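Long-range contacts in putative uncharacterized protein (Chaetomium thermophilum, PDB 4XRI), which is a nuclear import receptor of the importin-beta family, a highly flexible HEAT-repeat protein that carries protein cargo into the nucleus and probably binds a small GTPase: residues N657-Q662 against M670-V675; F710-L715 against V760-E765; G766-W771 against A796-I801; R807-M812 against R851-R856. The protein carries 2 engineered substitutions. All coordinates share one frame; numbering follows the deposited sequence.

From the N terminus, contact 1 closes a short turn by bringing the end of helix 648-660 onto helix 665-682, its successor. Contact 2 spans a longer excursion, which includes helix 730-743, and lays the start of helix 711-725 beside helix 754-780. The next part of that same helix enters contact 3, packing on helix 791-802. Contact 4 then joins the starts of helices 809-825 and 855-872, closing a loop that contains helix 838-849. The four loops follow one another in series; none nests in or crosses another. Ile672 packs on Ile714 between contacts 1 and 2, Leu715 on Ile767 between contacts 2 and 3, and Ile801 on Leu811 between contacts 3 and 4.

Contact 1 of 4, residues N657-Q662 against M670-V675; sequences NALGNQ and MAIGLV
Leu659 forks over one flank of helix 665-682, and its two methyls divide the work. CD2 comes down beside the backbone, with Leu659 CD2 3.6 Å from Ile672 N and 3.7 Å from Ile672 CG1. The other branch goes further along the helix, where Leu659 CD1 meets Val675 CG2 at 3.6 Å, the two side chains crossing at about a right angle. With CG anti to the carbonyl carbon (chi1 -82°) and chi2 near trans, the fork reaches residues one helical turn apart from each other.

Behind the leucine the backbones come close. Ala658 CB and Ala671 CB touch at 3.6 Å, and the same Ala671 CB lies 3.7 Å from Leu659 N. Two alanines facing each other let the segments draw in until Leu659 CA and Ala671 CA are 5.4 Å apart.

An alanine in place of Leu659 would probably open a gap against Val675 and leave the Ile672 side chain less firmly packed, since both methyls of the fork would be gone. In the next shell, Phe693 of helix 690-701 touches both Leu659 and Val675, while Phe630 of helix 625-640 covers Ala658. The buried interface, whose touching side chains are all apolar, joins successive helices across a short turn, the kind of packing on which an alpha-solenoid of HEAT repeats is built.

Contact 2 of 4, residues F710-L715 against V760-E765; sequences FKPAIL and VISLRE
Leu763 lies against the first turn of helix 711-725, opposite Pro712, where the two backbones almost meet: Pro712 CA and Leu763 CA are 4.2 Å apart. Followed outward, the leucine begins on the proline ring, with Pro712 CG 3.8 Å from Leu763 CA and 4.2 Å from Leu763 CB. CG stands anti to the backbone N (chi1 179°), which brings the fork of the side chain nearer to the other helix than its first bond would suggest. There one methyl makes most of the contact. Leu763 CD1 reaches Leu715 CD1 at 3.6 Å on one hand and Lys711 CG at 3.7 Å on the other, crossing both side chains at a slant, and it also lies near Pro712 CG; the aliphatic part of the lysine thus packs against the leucine methyl, and its amino group runs on to a weak hydrogen bond with Gln742.

At the more open margin, Ser762 OG sits 3.4 Å from Pro712 CB, a van der Waals contact between a hydroxyl and a ring carbon. Ile746 touches Leu763 from a neighbouring loop, and Tyr759, on the same helix as Leu763, packs on both Lys711 and Pro712.

The short helical segments run nearly parallel, their axes 7.9 Å apart at an angle of 15°. Apart from the serine hydroxyl, the side-chain atoms that meet here are carbons, so the association of the two helices at this point rests on close shape fit and the exclusion of water, without a directional polar bond between the segments.

Contact 3 of 4, residues G766-W771 against A796-I801; sequences GIMDAW and ALLNSI
Ile801 N donates to Leu797 O at 2.9 Å, and this helical bond sets the two residues one turn apart on the same side of helix 791-802, where both receive Met768. The methionine chain is folded, bent at chi2 (54°) and again at chi3, which brings its terminal methyl up to the neighbouring helix. Met768 CE then lies 3.5 Å from Ile801 CD1, the two side chains reaching for each other tip to tip. Leu797 is met differently: it slides past Met768 in the opposite direction, with Leu797 CD2 3.5 Å from Met768 CE. The sulfur has a looser neighbour in Leu798, whose side chain crosses at about a right angle with CD2 4.1 Å from Met768 SD.

In this alpha-solenoid of HEAT repeats the contact joins helix 754-780 to helix 791-802. Their short segments run roughly antiparallel, at 146°, but the axes stay 11.7 Å apart, so long side chains bridge the interval.

Ile767 completes the row beside the methionine. Its CG2 branch sits 3.5 Å from Leu797 CD2, so that one leucine methyl is shared by Ile767 and Met768. Val818 of helix 809-825 covers Met768, and Met843 of helix 838-849 touches Ile801. Ser800 OG is hydrogen-bonded to NH2 of Arg764 on helix 754-780, a polar tie between the same two helices.

Contact 4 of 4, residues R807-M812 against R851-R856; sequences RSEALM and REFGAR. With SO4 (sulfate ion), chain E.
At the N terminus of helix 855-872, Glu809 accepts from the backbone N of Gly854, the residue in the N-cap position. Gly854 N donates to Glu809 OE2 at 2.6 Å in a fairly straight bond (161° at the hydrogen), meeting the oxygen on its syn side, 33° out of the carboxylate plane. The same oxygen is hydrogen-bonded to the hydroxyl of Thr857, so OE2 is gripped by two groups, the N-cap backbone N and a hydroxyl of the first turn. Glycine suits the spot sterically, since a CB at Gly854 would come within 3.1 Å of Glu809 OE2.

On its way the glutamate runs extended past Phe853 in the opposite sense, Glu809 CB lying 3.6 Å from Phe853 CE1. Further out, Glu809 OE1 approaches Phe853 CD1 to 3.3 Å, the carboxylate and the ring inclined at 47°. An alanine at Glu809 would probably leave Gly854 N and the Thr857 hydroxyl without their partner and the phenyl ring freer to turn.

Helix 809-825 has a cap of its own: Ser808 OG accepts from Leu811 N at 3.2 Å. A sulfate, probably from the crystallisation liquor, takes the bond from Glu809 N at 2.6 Å through its O1.

Met812 adds a loose apolar touch, CG to Phe853 CZ at 4.2 Å. Both residues pack on Thr847 of helix 838-849, Met812 also meets Ile801 of helix 791-802, and Leu811 rests on Arg764 of helix 754-780.

Contact 1 of 4, residues N657-Q662 against M670-V675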
loop_
_atom_site.group_PDB
_atom_site.type_symbol
_atom_site.label_atom_id
_atom_site.label_comp_id
_atom_site.label_asym_id
_atom_site.label_seq_id
_atom_site.Cartn_x
_atom_site.Cartn_y
_atom_site.Cartn_z
ATOM N N ASN A 657 -15.948 2.896 -25.843
ATOM C CA ASN A 657 -14.794 3.783 -25.908
ATOM C C ASN A 657 -13.885 3.626 -24.697
ATOM O O ASN A 657 -12.662 3.675 -24.817
ATOM C CB ASN A 657 -15.250 5.234 -26.033
ATOM C CG ASN A 657 -14.188 6.122 -26.641
ATOM O OD1 ASN A 657 -13.556 6.919 -25.947
ATOM N ND2 ASN A 657 -13.977 5.980 -27.947
ATOM N N ALA A 658 -14.494 3.432 -23.532
ATOM C CA ALA A 658 -13.740 3.181 -22.311
ATOM C C ALA A 658 -13.022 1.839 -22.401
ATOM O O ALA A 658 -11.877 1.704 -21.968
ATOM C CB ALA A 658 -14.659 3.219 -21.099
ATOM N N LEU A 659 -13.704 0.855 -22.979
ATOM C CA LEU A 659 -13.137 -0.478 -23.164
ATOM C C LEU A 659 -11.904 -0.464 -24.060
ATOM O O LEU A 659 -10.929 -1.164 -23.797
ATOM C CB LEU A 659 -14.184 -1.428 -23.755
ATOM C CG LEU A 659 -15.188 -2.074 -22.798
ATOM C CD1 LEU A 659 -16.259 -2.808 -23.588
ATOM C CD2 LEU A 659 -14.484 -3.021 -21.835
ATOM N N GLY A 660 -11.958 0.330 -25.124
ATOM C CA GLY A 660 -10.904 0.333 -26.121
ATOM C C GLY A 660 -9.705 1.196 -25.776
ATOM O O GLY A 660 -8.693 1.169 -26.479
ATOM N N ASN A 661 -9.809 1.958 -24.694
ATOM C CA ASN A 661 -8.751 2.891 -24.317
ATOM C C ASN A 661 -7.949 2.407 -23.113
ATOM O O ASN A 661 -8.284 2.712 -21.968
ATOM C CB ASN A 661 -9.343 4.269 -24.027
ATOM C CG ASN A 661 -8.279 5.322 -23.789
ATOM O OD1 ASN A 661 -7.124 5.159 -24.188
ATOM N ND2 ASN A 661 -8.664 6.413 -23.138
ATOM N N GLN A 662 -6.884 1.659 -23.380
ATOM C CA GLN A 662 -6.046 1.108 -22.322
ATOM C C GLN A 662 -5.099 2.154 -21.744
ATOM O O GLN A 662 -4.489 1.937 -20.698
ATOM C CB GLN A 662 -5.245 -0.082 -22.846
ATOM C CG GLN A 662 -5.741 -0.612 -24.178
ATOM C CD GLN A 662 -5.560 -2.109 -24.316
ATOM O OE1 GLN A 662 -6.067 -2.722 -25.257
ATOM N NE2 GLN A 662 -4.840 -2.709 -23.375
ATOM N N MET A 670 -12.580 -0.458 -15.181
ATOM C CA MET A 670 -13.951 -0.164 -14.777
ATOM C C MET A 670 -14.941 -0.523 -15.881
ATOM O O MET A 670 -16.040 -1.008 -15.611
ATOM C CB MET A 670 -14.093 1.314 -14.407
ATOM C CG MET A 670 -15.469 1.697 -13.905
ATOM S SD MET A 670 -15.881 0.923 -12.330
ATOM C CE MET A 670 -14.883 1.893 -11.203
ATOM N N ALA A 671 -14.543 -0.272 -17.123
ATOM C CA ALA A 671 -15.377 -0.581 -18.277
ATOM C C ALA A 671 -15.610 -2.082 -18.404
ATOM O O ALA A 671 -16.719 -2.521 -18.703
ATOM C CB ALA A 671 -14.742 -0.031 -19.553
ATOM N N ILE A 672 -14.553 -2.859 -18.191
ATOM C CA ILE A 672 -14.647 -4.314 -18.234
ATOM C C ILE A 672 -15.586 -4.814 -17.143
ATOM O O ILE A 672 -16.393 -5.713 -17.368
ATOM C CB ILE A 672 -13.268 -4.969 -18.070
ATOM C CG1 ILE A 672 -12.337 -4.518 -19.196
ATOM C CG2 ILE A 672 -13.398 -6.484 -18.053
ATOM C CD1 ILE A 672 -10.883 -4.884 -18.962
ATOM N N GLY A 673 -15.479 -4.209 -15.965
ATOM C CA GLY A 673 -16.361 -4.521 -14.856
ATOM C C GLY A 673 -17.794 -4.155 -15.193
ATOM O O GLY A 673 -18.735 -4.841 -14.792
ATOM N N LEU A 674 -17.964 -3.067 -15.938
ATOM C CA LEU A 674 -19.292 -2.627 -16.357
ATOM C C LEU A 674 -19.934 -3.622 -17.319
ATOM O O LEU A 674 -21.147 -3.823 -17.292
ATOM C CB LEU A 674 -19.223 -1.241 -17.006
ATOM C CG LEU A 674 -19.842 -0.085 -16.217
ATOM C CD1 LEU A 674 -21.318 -0.352 -15.948
ATOM C CD2 LEU A 674 -19.087 0.145 -14.915
ATOM N N VAL A 675 -19.120 -4.238 -18.172
ATOM C CA VAL A 675 -19.626 -5.241 -19.105
ATOM C C VAL A 675 -20.151 -6.444 -18.335
ATOM O O VAL A 675 -21.201 -6.998 -18.663
ATOM C CB VAL A 675 -18.547 -5.704 -20.104
ATOM C CG1 VAL A 675 -19.117 -6.762 -21.045
ATOM C CG2 VAL A 675 -18.021 -4.520 -20.898
#

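Contact 2 of 4, residues F710-L715 against V760-E765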
loop_
_atom_site.group_PDB
_atom_site.type_symbol
_atom_site.label_atom_id
_atom_site.label_comp_id
_atom_site.label_asym_id
_atom_site.label_seq_id
_atom_site.Cartn_x
_atom_site.Cartn_y
_atom_site.Cartn_z
ATOM N N PHE A 710 -5.247 -6.463 -17.605
ATOM C CA PHE A 710 -6.691 -6.510 -17.791
ATOM C C PHE A 710 -7.214 -7.930 -17.982
ATOM O O PHE A 710 -8.415 -8.171 -17.856
ATOM C CB PHE A 710 -7.108 -5.657 -18.995
ATOM C CG PHE A 710 -6.644 -4.231 -18.924
ATOM C CD1 PHE A 710 -7.198 -3.350 -18.011
ATOM C CD2 PHE A 710 -5.661 -3.769 -19.783
ATOM C CE1 PHE A 710 -6.772 -2.037 -17.948
ATOM C CE2 PHE A 710 -5.233 -2.456 -19.727
ATOM C CZ PHE A 710 -5.790 -1.590 -18.809
ATOM N N LYS A 711 -6.318 -8.866 -18.280
ATOM C CA LYS A 711 -6.729 -10.217 -18.667
ATOM C C LYS A 711 -7.582 -10.972 -17.626
ATOM O O LYS A 711 -8.586 -11.569 -17.997
ATOM C CB LYS A 711 -5.508 -11.064 -19.020
ATOM C CG LYS A 711 -5.868 -12.419 -19.631
ATOM C CD LYS A 711 -4.642 -13.222 -20.044
ATOM C CE LYS A 711 -4.009 -12.664 -21.304
ATOM N NZ LYS A 711 -2.890 -13.514 -21.777
ATOM N N PRO A 712 -7.205 -10.940 -16.325
ATOM C CA PRO A 712 -8.045 -11.661 -15.356
ATOM C C PRO A 712 -9.511 -11.230 -15.367
ATOM O O PRO A 712 -10.397 -12.086 -15.347
ATOM C CB PRO A 712 -7.393 -11.321 -14.008
ATOM C CG PRO A 712 -5.967 -11.081 -14.339
ATOM C CD PRO A 712 -5.990 -10.406 -15.682
ATOM N N ALA A 713 -9.761 -9.926 -15.408
ATOM C CA ALA A 713 -11.127 -9.411 -15.425
ATOM C C ALA A 713 -11.804 -9.686 -16.767
ATOM O O ALA A 713 -13.017 -9.884 -16.835
ATOM C CB ALA A 713 -11.138 -7.928 -15.122
ATOM N N ILE A 714 -11.010 -9.698 -17.834
ATOM C CA ILE A 714 -11.527 -9.964 -19.175
ATOM C C ILE A 714 -12.023 -11.407 -19.298
ATOM O O ILE A 714 -13.051 -11.676 -19.927
ATOM C CB ILE A 714 -10.453 -9.688 -20.249
ATOM C CG1 ILE A 714 -10.249 -8.182 -20.416
ATOM C CG2 ILE A 714 -10.834 -10.308 -21.584
ATOM C CD1 ILE A 714 -9.120 -7.823 -21.356
ATOM N N LEU A 715 -11.297 -12.329 -18.674
ATOM C CA LEU A 715 -11.683 -13.736 -18.688
ATOM C C LEU A 715 -12.942 -13.960 -17.866
ATOM O O LEU A 715 -13.838 -14.694 -18.276
ATOM C CB LEU A 715 -10.547 -14.614 -18.165
ATOM C CG LEU A 715 -9.228 -14.488 -18.929
ATOM C CD1 LEU A 715 -8.227 -15.508 -18.427
ATOM C CD2 LEU A 715 -9.450 -14.628 -20.432
ATOM N N VAL A 760 -1.293 -14.384 -11.068
ATOM C CA VAL A 760 -1.645 -15.693 -11.608
ATOM C C VAL A 760 -2.832 -16.298 -10.859
ATOM O O VAL A 760 -3.696 -16.936 -11.463
ATOM C CB VAL A 760 -0.439 -16.657 -11.554
ATOM C CG1 VAL A 760 -0.862 -18.085 -11.872
ATOM C CG2 VAL A 760 0.647 -16.192 -12.515
ATOM N N ILE A 761 -2.875 -16.092 -9.546
ATOM C CA ILE A 761 -4.029 -16.510 -8.756
ATOM C C ILE A 761 -5.280 -15.797 -9.259
ATOM O O ILE A 761 -6.320 -16.417 -9.477
ATOM C CB ILE A 761 -3.844 -16.212 -7.257
ATOM C CG1 ILE A 761 -2.769 -17.115 -6.656
ATOM C CG2 ILE A 761 -5.158 -16.402 -6.511
ATOM C CD1 ILE A 761 -2.540 -16.871 -5.181
ATOM N N SER A 762 -5.160 -14.490 -9.455
ATOM C CA SER A 762 -6.259 -13.693 -9.979
ATOM C C SER A 762 -6.641 -14.135 -11.388
ATOM O O SER A 762 -7.823 -14.220 -11.721
ATOM C CB SER A 762 -5.891 -12.210 -9.982
ATOM O OG SER A 762 -6.905 -11.440 -10.599
ATOM N N LEU A 763 -5.631 -14.400 -12.211
ATOM C CA LEU A 763 -5.847 -14.824 -13.588
ATOM C C LEU A 763 -6.638 -16.125 -13.645
ATOM O O LEU A 763 -7.588 -16.259 -14.420
ATOM C CB LEU A 763 -4.508 -14.995 -14.309
ATOM C CG LEU A 763 -4.560 -15.467 -15.763
ATOM C CD1 LEU A 763 -5.245 -14.430 -16.632
ATOM C CD2 LEU A 763 -3.157 -15.754 -16.273
ATOM N N ARG A 764 -6.243 -17.080 -12.812
ATOM C CA ARG A 764 -6.862 -18.399 -12.811
ATOM C C ARG A 764 -8.261 -18.364 -12.209
ATOM O O ARG A 764 -9.095 -19.214 -12.517
ATOM C CB ARG A 764 -5.974 -19.395 -12.067
ATOM C CG ARG A 764 -4.683 -19.693 -12.821
ATOM C CD ARG A 764 -3.849 -20.770 -12.155
ATOM N NE ARG A 764 -2.846 -21.293 -13.081
ATOM C CZ ARG A 764 -2.146 -22.405 -12.882
ATOM N NH1 ARG A 764 -1.264 -22.806 -13.788
ATOM N NH2 ARG A 764 -2.330 -23.117 -11.780
ATOM N N GLU A 765 -8.514 -17.377 -11.355
ATOM C CA GLU A 765 -9.878 -17.084 -10.930
ATOM C C GLU A 765 -10.702 -16.730 -12.158
ATOM O O GLU A 765 -11.815 -17.226 -12.343
ATOM C CB GLU A 765 -9.913 -15.934 -9.917
ATOM C CG GLU A 765 -9.438 -16.295 -8.525
ATOM C CD GLU A 765 -9.509 -15.114 -7.574
ATOM O OE1 GLU A 765 -10.283 -14.173 -7.851
ATOM O OE2 GLU A 765 -8.785 -15.123 -6.556
#

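Contact 3 of 4, residues G766-W771 against A796-I801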
loop_
_atom_site.group_PDB
_atom_site.type_symbol
_atom_site.label_atom_id
_atom_site.label_comp_id
_atom_site.label_asym_id
_atom_site.label_seq_id
_atom_site.Cartn_x
_atom_site.Cartn_y
_atom_site.Cartn_z
ATOM N N GLY A 766 -10.133 -15.868 -12.995
ATOM C CA GLY A 766 -10.760 -15.449 -14.233
ATOM C C GLY A 766 -11.009 -16.607 -15.176
ATOM O O GLY A 766 -12.111 -16.748 -15.703
ATOM N N ILE A 767 -9.990 -17.438 -15.382
ATOM C CA ILE A 767 -10.114 -18.602 -16.256
ATOM C C ILE A 767 -11.238 -19.525 -15.801
ATOM O O ILE A 767 -12.068 -19.957 -16.600
ATOM C CB ILE A 767 -8.815 -19.429 -16.313
ATOM C CG1 ILE A 767 -7.626 -18.563 -16.728
ATOM C CG2 ILE A 767 -8.985 -20.588 -17.277
ATOM C CD1 ILE A 767 -6.301 -19.298 -16.691
ATOM N N MET A 768 -11.259 -19.814 -14.505
ATOM C CA MET A 768 -12.250 -20.719 -13.937
ATOM C C MET A 768 -13.660 -20.154 -14.067
ATOM O O MET A 768 -14.604 -20.885 -14.360
ATOM C CB MET A 768 -11.928 -21.004 -12.471
ATOM C CG MET A 768 -12.408 -22.355 -11.985
ATOM S SD MET A 768 -11.813 -23.712 -13.005
ATOM C CE MET A 768 -10.054 -23.415 -12.986
ATOM N N ASP A 769 -13.794 -18.848 -13.855
ATOM C CA ASP A 769 -15.069 -18.171 -14.061
ATOM C C ASP A 769 -15.502 -18.304 -15.516
ATOM O O ASP A 769 -16.672 -18.556 -15.803
ATOM C CB ASP A 769 -14.977 -16.693 -13.670
ATOM C CG ASP A 769 -14.797 -16.492 -12.178
ATOM O OD1 ASP A 769 -15.062 -17.439 -11.407
ATOM O OD2 ASP A 769 -14.399 -15.381 -11.775
ATOM N N ALA A 770 -14.546 -18.132 -16.425
ATOM C CA ALA A 770 -14.803 -18.239 -17.855
ATOM C C ALA A 770 -15.331 -19.623 -18.207
ATOM O O ALA A 770 -16.391 -19.749 -18.820
ATOM C CB ALA A 770 -13.541 -17.932 -18.649
ATOM N N TRP A 771 -14.597 -20.658 -17.803
ATOM C CA TRP A 771 -15.013 -22.033 -18.072
ATOM C C TRP A 771 -16.383 -22.326 -17.470
ATOM O O TRP A 771 -17.223 -22.969 -18.098
ATOM C CB TRP A 771 -13.985 -23.035 -17.535
ATOM C CG TRP A 771 -12.779 -23.227 -18.422
ATOM C CD1 TRP A 771 -11.466 -23.130 -18.051
ATOM C CD2 TRP A 771 -12.777 -23.547 -19.820
ATOM N NE1 TRP A 771 -10.650 -23.374 -19.130
ATOM C CE2 TRP A 771 -11.429 -23.630 -20.228
ATOM C CE3 TRP A 771 -13.783 -23.769 -20.769
ATOM C CZ2 TRP A 771 -11.061 -23.928 -21.537
ATOM C CZ3 TRP A 771 -13.416 -24.065 -22.068
ATOM C CH2 TRP A 771 -12.066 -24.140 -22.441
ATOM N N ALA A 796 -6.845 -30.396 -16.432
ATOM C CA ALA A 796 -5.416 -30.121 -16.334
ATOM C C ALA A 796 -5.154 -28.911 -15.445
ATOM O O ALA A 796 -4.294 -28.948 -14.565
ATOM C CB ALA A 796 -4.821 -29.901 -17.718
ATOM N N LEU A 797 -5.909 -27.843 -15.679
ATOM C CA LEU A 797 -5.791 -26.632 -14.880
ATOM C C LEU A 797 -6.230 -26.869 -13.441
ATOM O O LEU A 797 -5.577 -26.412 -12.503
ATOM C CB LEU A 797 -6.613 -25.504 -15.498
ATOM C CG LEU A 797 -6.719 -24.221 -14.674
ATOM C CD1 LEU A 797 -5.340 -23.679 -14.323
ATOM C CD2 LEU A 797 -7.508 -23.196 -15.446
ATOM N N LEU A 798 -7.343 -27.581 -13.277
ATOM C CA LEU A 798 -7.836 -27.956 -11.955
ATOM C C LEU A 798 -6.748 -28.644 -11.140
ATOM O O LEU A 798 -6.562 -28.355 -9.958
ATOM C CB LEU A 798 -9.057 -28.874 -12.072
ATOM C CG LEU A 798 -10.396 -28.238 -12.445
ATOM C CD1 LEU A 798 -11.437 -29.326 -12.692
ATOM C CD2 LEU A 798 -10.861 -27.297 -11.349
ATOM N N ASN A 799 -6.023 -29.549 -11.789
ATOM C CA ASN A 799 -4.930 -30.263 -11.146
ATOM C C ASN A 799 -3.759 -29.348 -10.819
ATOM O O ASN A 799 -3.129 -29.482 -9.769
ATOM C CB ASN A 799 -4.459 -31.418 -12.030
ATOM C CG ASN A 799 -3.313 -32.192 -11.413
ATOM O OD1 ASN A 799 -3.489 -32.895 -10.417
ATOM N ND2 ASN A 799 -2.130 -32.069 -12.004
ATOM N N SER A 800 -3.470 -28.417 -11.724
ATOM C CA SER A 800 -2.388 -27.462 -11.522
ATOM C C SER A 800 -2.671 -26.586 -10.308
ATOM O O SER A 800 -1.776 -26.290 -9.515
ATOM C CB SER A 800 -2.198 -26.596 -12.768
ATOM O OG SER A 800 -1.068 -25.751 -12.632
ATOM N N ILE A 801 -3.929 -26.182 -10.171
ATOM C CA ILE A 801 -4.373 -25.383 -9.037
ATOM C C ILE A 801 -4.267 -26.181 -7.740
ATOM O O ILE A 801 -3.854 -25.656 -6.703
ATOM C CB ILE A 801 -5.824 -24.908 -9.232
ATOM C CG1 ILE A 801 -5.915 -23.980 -10.446
ATOM C CG2 ILE A 801 -6.338 -24.207 -7.985
ATOM C CD1 ILE A 801 -7.325 -23.591 -10.793
#

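Contact 4 of 4, residues R807-M812 against R851-R856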
loop_
_atom_site.group_PDB
_atom_site.type_symbol
_atom_site.label_atom_id
_atom_site.label_comp_id
_atom_site.label_asym_id
_atom_site.label_seq_id
_atom_site.Cartn_x
_atom_site.Cartn_y
_atom_site.Cartn_z
ATOM N N ARG A 807 -2.884 -19.948 -3.515
ATOM C CA ARG A 807 -4.281 -19.922 -3.930
ATOM C C ARG A 807 -5.085 -18.877 -3.171
ATOM O O ARG A 807 -4.600 -18.277 -2.213
ATOM C CB ARG A 807 -4.911 -21.303 -3.738
ATOM C CG ARG A 807 -4.589 -21.941 -2.393
ATOM C CD ARG A 807 -3.824 -23.242 -2.570
ATOM N NE ARG A 807 -4.685 -24.415 -2.443
ATOM C CZ ARG A 807 -4.535 -25.535 -3.143
ATOM N NH1 ARG A 807 -5.364 -26.553 -2.954
ATOM N NH2 ARG A 807 -3.560 -25.640 -4.034
ATOM N N SER A 808 -6.316 -18.661 -3.618
ATOM C CA SER A 808 -7.256 -17.807 -2.911
ATOM C C SER A 808 -8.537 -18.586 -2.658
ATOM O O SER A 808 -8.769 -19.621 -3.283
ATOM C CB SER A 808 -7.551 -16.532 -3.702
ATOM O OG SER A 808 -8.266 -16.821 -4.890
ATOM N N GLU A 809 -9.363 -18.095 -1.741
ATOM C CA GLU A 809 -10.642 -18.736 -1.462
ATOM C C GLU A 809 -11.528 -18.722 -2.703
ATOM O O GLU A 809 -12.182 -19.715 -3.025
ATOM C CB GLU A 809 -11.356 -18.050 -0.298
ATOM C CG GLU A 809 -12.806 -18.471 -0.152
ATOM C CD GLU A 809 -13.385 -18.135 1.207
ATOM O OE1 GLU A 809 -12.625 -17.668 2.082
ATOM O OE2 GLU A 809 -14.602 -18.344 1.401
ATOM N N ALA A 810 -11.532 -17.589 -3.398
ATOM C CA ALA A 810 -12.326 -17.421 -4.610
ATOM C C ALA A 810 -11.931 -18.425 -5.689
ATOM O O ALA A 810 -12.785 -18.951 -6.403
ATOM C CB ALA A 810 -12.187 -16.001 -5.137
ATOM N N LEU A 811 -10.634 -18.690 -5.798
ATOM C CA LEU A 811 -10.127 -19.614 -6.806
ATOM C C LEU A 811 -10.580 -21.042 -6.517
ATOM O O LEU A 811 -10.981 -21.773 -7.424
ATOM C CB LEU A 811 -8.602 -19.550 -6.875
ATOM C CG LEU A 811 -7.925 -20.520 -7.846
ATOM C CD1 LEU A 811 -8.494 -20.363 -9.248
ATOM C CD2 LEU A 811 -6.416 -20.312 -7.848
ATOM N N MET A 812 -10.527 -21.429 -5.246
ATOM C CA MET A 812 -10.947 -22.767 -4.847
ATOM C C MET A 812 -12.457 -22.915 -4.978
ATOM O O MET A 812 -12.951 -23.969 -5.373
ATOM C CB MET A 812 -10.499 -23.072 -3.417
ATOM C CG MET A 812 -8.996 -22.956 -3.207
ATOM S SD MET A 812 -8.026 -23.779 -4.489
ATOM C CE MET A 812 -8.433 -25.498 -4.190
ATOM N N ARG A 851 -11.777 -24.568 7.644
ATOM C CA ARG A 851 -12.637 -23.804 8.541
ATOM C C ARG A 851 -12.497 -22.295 8.341
ATOM O O ARG A 851 -13.346 -21.525 8.791
ATOM C CB ARG A 851 -12.338 -24.165 9.998
ATOM C CG ARG A 851 -12.730 -25.584 10.383
ATOM C CD ARG A 851 -12.392 -25.876 11.838
ATOM N NE ARG A 851 -13.144 -25.033 12.763
ATOM C CZ ARG A 851 -14.287 -25.391 13.339
ATOM N NH1 ARG A 851 -14.815 -26.580 13.084
ATOM N NH2 ARG A 851 -14.904 -24.561 14.169
ATOM N N GLU A 852 -11.432 -21.875 7.663
ATOM C CA GLU A 852 -11.189 -20.454 7.428
ATOM C C GLU A 852 -11.929 -19.928 6.201
ATOM O O GLU A 852 -12.000 -18.717 5.984
ATOM C CB GLU A 852 -9.690 -20.182 7.278
ATOM C CG GLU A 852 -8.946 -19.986 8.591
ATOM C CD GLU A 852 -9.152 -18.602 9.186
ATOM O OE1 GLU A 852 -9.929 -17.807 8.616
ATOM O OE2 GLU A 852 -8.529 -18.307 10.227
ATOM N N PHE A 853 -12.474 -20.836 5.398
ATOM C CA PHE A 853 -13.252 -20.440 4.230
ATOM C C PHE A 853 -14.671 -20.043 4.624
ATOM O O PHE A 853 -15.170 -20.447 5.672
ATOM C CB PHE A 853 -13.299 -21.569 3.198
ATOM C CG PHE A 853 -12.044 -21.700 2.378
ATOM C CD1 PHE A 853 -11.139 -20.655 2.293
ATOM C CD2 PHE A 853 -11.777 -22.868 1.684
ATOM C CE1 PHE A 853 -9.987 -20.777 1.535
ATOM C CE2 PHE A 853 -10.628 -22.996 0.927
ATOM C CZ PHE A 853 -9.733 -21.949 0.851
ATOM N N GLY A 854 -15.318 -19.256 3.770
ATOM C CA GLY A 854 -16.672 -18.798 4.023
ATOM C C GLY A 854 -17.714 -19.870 3.771
ATOM O O GLY A 854 -17.379 -21.001 3.423
ATOM N N ALA A 855 -18.981 -19.508 3.941
ATOM C CA ALA A 855 -20.076 -20.462 3.798
ATOM C C ALA A 855 -20.366 -20.791 2.336
ATOM O O ALA A 855 -20.673 -21.936 2.006
ATOM C CB ALA A 855 -21.328 -19.930 4.475
ATOM N N ARG A 856 -20.276 -19.784 1.470
ATOM C CA ARG A 856 -20.466 -19.979 0.033
ATOM C C ARG A 856 -19.547 -21.074 -0.490
ATOM O O ARG A 856 -19.987 -22.016 -1.151
ATOM C CB ARG A 856 -20.195 -18.685 -0.740
ATOM C CG ARG A 856 -21.105 -17.516 -0.422
ATOM C CD ARG A 856 -20.612 -16.277 -1.159
ATOM N NE ARG A 856 -21.456 -15.107 -0.947
ATOM C CZ ARG A 856 -21.172 -13.895 -1.415
ATOM N NH1 ARG A 856 -21.993 -12.881 -1.179
ATOM N NH2 ARG A 856 -20.064 -13.697 -2.117
HETATM S S SO4 E . -7.992 -15.305 0.406
HETATM O O1 SO4 E . -8.017 -16.712 0.022
HETATM O O2 SO4 E . -9.358 -14.792 0.451
HETATM O O3 SO4 E . -7.215 -14.542 -0.566
HETATM O O4 SO4 E . -7.380 -15.180 1.725
#